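Local coordinates for hypothetical conserved protein (Thermus thermophilus, PDB 3DZM) that is of unknown function but forms a beta-barrel in the outer membrane, where it is a major protein, and binds a calcium ion, at residues A[78-83]-A[111-116]. Residues are numbered along the deposited sequence; the frame is centred on the assembly and turned at random.
Sequences WGQNVT and FFSGGY. With C8E ((hydroxyethyloxy)tri(ethyloxy)octane), chain E.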
loop_
_atom_site.group_PDB
_atom_site.type_symbol
_atom_site.label_atom_id
_atom_site.label_comp_id
_atom_site.label_asym_id
_atom_site.label_seq_id
_atom_site.Cartn_x
_atom_site.Cartn_y
_atom_site.Cartn_z
ATOM N N TRP A 78 7.828 4.158 12.565
ATOM C CA TRP A 78 6.455 4.009 12.129
ATOM C C TRP A 78 6.473 4.139 10.580
ATOM O O TRP A 78 7.365 4.754 10.019
ATOM C CB TRP A 78 5.595 5.089 12.816
ATOM C CG TRP A 78 5.963 6.429 12.310
ATOM C CD1 TRP A 78 6.978 7.242 12.760
ATOM C CD2 TRP A 78 5.400 7.085 11.169
ATOM N NE1 TRP A 78 7.039 8.389 11.991
ATOM C CE2 TRP A 78 6.086 8.312 11.008
ATOM C CE3 TRP A 78 4.374 6.761 10.274
ATOM C CZ2 TRP A 78 5.776 9.205 9.988
ATOM C CZ3 TRP A 78 4.057 7.656 9.284
ATOM C CH2 TRP A 78 4.767 8.860 9.141
ATOM N N GLY A 79 5.507 3.542 9.891
ATOM C CA GLY A 79 5.418 3.656 8.445
ATOM C C GLY A 79 4.027 3.359 7.961
ATOM O O GLY A 79 3.316 2.596 8.579
ATOM N N GLN A 80 3.607 3.971 6.866
ATOM C CA GLN A 80 2.312 3.606 6.310
ATOM C C GLN A 80 2.269 3.732 4.789
ATOM O O GLN A 80 3.108 4.439 4.210
ATOM C CB GLN A 80 1.227 4.438 6.939
ATOM C CG GLN A 80 1.496 5.899 6.817
ATOM C CD GLN A 80 0.322 6.725 7.241
ATOM O OE1 GLN A 80 -0.031 6.735 8.401
ATOM N NE2 GLN A 80 -0.293 7.424 6.297
ATOM N N ASN A 81 1.324 3.012 4.159
ATOM C CA ASN A 81 1.008 3.186 2.730
ATOM C C ASN A 81 -0.445 3.462 2.593
ATOM O O ASN A 81 -1.261 2.755 3.197
ATOM C CB ASN A 81 1.365 1.970 1.885
ATOM C CG ASN A 81 2.844 1.771 1.769
ATOM O OD1 ASN A 81 3.547 2.604 1.235
ATOM N ND2 ASN A 81 3.326 0.669 2.262
ATOM N N VAL A 82 -0.764 4.512 1.835
ATOM C CA VAL A 82 -2.123 4.776 1.390
ATOM C C VAL A 82 -2.097 4.595 -0.131
ATOM O O VAL A 82 -1.257 5.154 -0.812
ATOM C CB VAL A 82 -2.635 6.187 1.822
ATOM C CG1 VAL A 82 -4.053 6.442 1.296
ATOM C CG2 VAL A 82 -2.609 6.305 3.306
ATOM N N THR A 83 -3.010 3.785 -0.646
ATOM C CA THR A 83 -2.955 3.299 -2.012
ATOM C C THR A 83 -4.290 3.489 -2.694
ATOM O O THR A 83 -5.298 2.896 -2.283
ATOM C CB THR A 83 -2.689 1.798 -2.029
ATOM O OG1 THR A 83 -1.668 1.471 -1.076
ATOM C CG2 THR A 83 -2.294 1.334 -3.433
ATOM N N PHE A 111 0.760 6.571 -1.535
ATOM C CA PHE A 111 1.371 7.562 -0.648
ATOM C C PHE A 111 2.085 6.858 0.491
ATOM O O PHE A 111 1.468 6.371 1.419
ATOM C CB PHE A 111 0.327 8.616 -0.213
ATOM C CG PHE A 111 -0.336 9.246 -1.369
ATOM C CD1 PHE A 111 0.196 10.394 -1.945
ATOM C CD2 PHE A 111 -1.396 8.598 -2.007
ATOM C CE1 PHE A 111 -0.389 10.941 -3.083
ATOM C CE2 PHE A 111 -1.970 9.131 -3.157
ATOM C CZ PHE A 111 -1.473 10.298 -3.696
ATOM N N PHE A 112 3.399 6.757 0.365
ATOM C CA PHE A 112 4.246 6.197 1.408
ATOM C C PHE A 112 4.781 7.257 2.355
ATOM O O PHE A 112 5.141 8.346 1.945
ATOM C CB PHE A 112 5.442 5.448 0.805
ATOM C CG PHE A 112 6.535 5.159 1.811
ATOM C CD1 PHE A 112 6.453 4.065 2.642
ATOM C CD2 PHE A 112 7.617 6.014 1.954
ATOM C CE1 PHE A 112 7.434 3.797 3.562
ATOM C CE2 PHE A 112 8.620 5.755 2.894
ATOM C CZ PHE A 112 8.524 4.644 3.697
ATOM N N SER A 113 4.861 6.906 3.624
ATOM C CA SER A 113 5.496 7.760 4.623
ATOM C C SER A 113 5.847 7.048 5.930
ATOM O O SER A 113 5.104 6.224 6.430
ATOM C CB SER A 113 4.638 8.989 4.919
ATOM O OG SER A 113 3.423 8.621 5.536
ATOM N N GLY A 114 7.001 7.373 6.482
ATOM C CA GLY A 114 7.324 6.947 7.831
ATOM C C GLY A 114 8.562 7.643 8.333
ATOM O O GLY A 114 8.975 8.660 7.802
ATOM N N GLY A 115 9.166 7.069 9.353
ATOM C CA GLY A 115 10.368 7.609 9.959
ATOM C C GLY A 115 10.388 7.207 11.419
ATOM O O GLY A 115 9.821 6.178 11.786
ATOM N N TYR A 116 11.028 8.016 12.255
ATOM C CA TYR A 116 11.094 7.728 13.683
ATOM C C TYR A 116 10.884 8.961 14.563
ATOM O O TYR A 116 11.059 10.100 14.127
ATOM C CB TYR A 116 12.422 7.069 14.024
ATOM C CG TYR A 116 13.593 7.951 13.741
ATOM C CD1 TYR A 116 14.193 8.685 14.761
ATOM C CD2 TYR A 116 14.098 8.074 12.449
ATOM C CE1 TYR A 116 15.272 9.517 14.509
ATOM C CE2 TYR A 116 15.180 8.906 12.184
ATOM C CZ TYR A 116 15.759 9.620 13.226
ATOM O OH TYR A 116 16.829 10.437 12.982
HETATM C C1 C8E E . 6.357 -12.723 -4.768
HETATM C C2 C8E E . 6.735 -11.427 -5.498
HETATM C C3 C8E E . 7.993 -10.746 -4.942
HETATM C C4 C8E E . 9.161 -10.775 -5.941
HETATM C C5 C8E E . 10.208 -9.674 -5.729
HETATM C C6 C8E E . 11.516 -10.109 -5.048
HETATM C C7 C8E E . 11.687 -9.509 -3.647
HETATM C C8 C8E E . 10.623 -8.440 -3.374
HETATM O O9 C8E E . 11.032 -7.389 -2.505
HETATM C C10 C8E E . 11.149 -6.151 -3.193
HETATM C C11 C8E E . 10.992 -4.942 -2.271
HETATM O O12 C8E E . 9.658 -4.470 -2.281
HETATM C C13 C8E E . 9.349 -3.677 -1.145
HETATM C C14 C8E E . 7.869 -3.753 -0.758
HETATM O O15 C8E E . 7.749 -4.146 0.599
HETATM C C16 C8E E . 6.425 -4.471 0.970
HETATM C C17 C8E E . 5.588 -3.197 1.098
HETATM O O18 C8E E . 5.603 -2.690 2.423
HETATM C C19 C8E E . 6.760 -1.939 2.704
HETATM C C20 C8E E . 6.813 -0.792 1.702
HETATM O O21 C8E E . 6.086 0.306 2.182
#
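Trp78 lies flat over the backbone of Gly114 and Gly115 where two neighbouring strands of the outer-membrane beta-barrel, 76-90 and 100-117, pair as an antiparallel hairpin. Six backbone hydrogen bonds join 78-83 to 111-116, linking Trp78 with Gly115, Gln80 with Ser113 and Val82 with Phe111. The packing is close at the tryptophan end. With CG set between its own backbone N and carbonyl carbon (chi1 68°), the indole folds across to the next strand, and Gly114 CA sits 3.4 Å from the centroid of its six-membered ring, a CH-pi contact over the face. Glycine suits position 114 because it forms a non-hydrogen-bonded pair with Gly79, Gly114 CA to Gly79 CA 3.9 Å, where a CB would probably be crowded by Trp78 O. At Gly115 the backbone is turned such that a CB would be pressed against the carbonyl O of Gly114. An alanine in place of Trp78 would probably uncover the two glycines and leave Gly114 CA without its aromatic lid. Beyond the indole edge, the contact thins out on the same face: Gln80 CG passes Ser113 OG at 3.6 Å. Val82 CB and Phe111 CB come together at 4.3 Å, while the edge of the Phe111 ring lies by Val82 O, and Phe111 is exposed. Asn81 and Phe112, on the other face, are buried. There Asn81 OD1 lies at the edge of the Phe112 ring, 3.5 Å from Phe112 CD1, and also accepts a hydrogen bond from Asn110 ND2. An asparagine can use both ends of its amide here, since its nitrogen turns to the bound detergent, which Ser51 and Trp202 also grip: Asn81 ND2 donates to C8E O21 over 2.8 Å in an almost straight bond, 175° at the hydrogen.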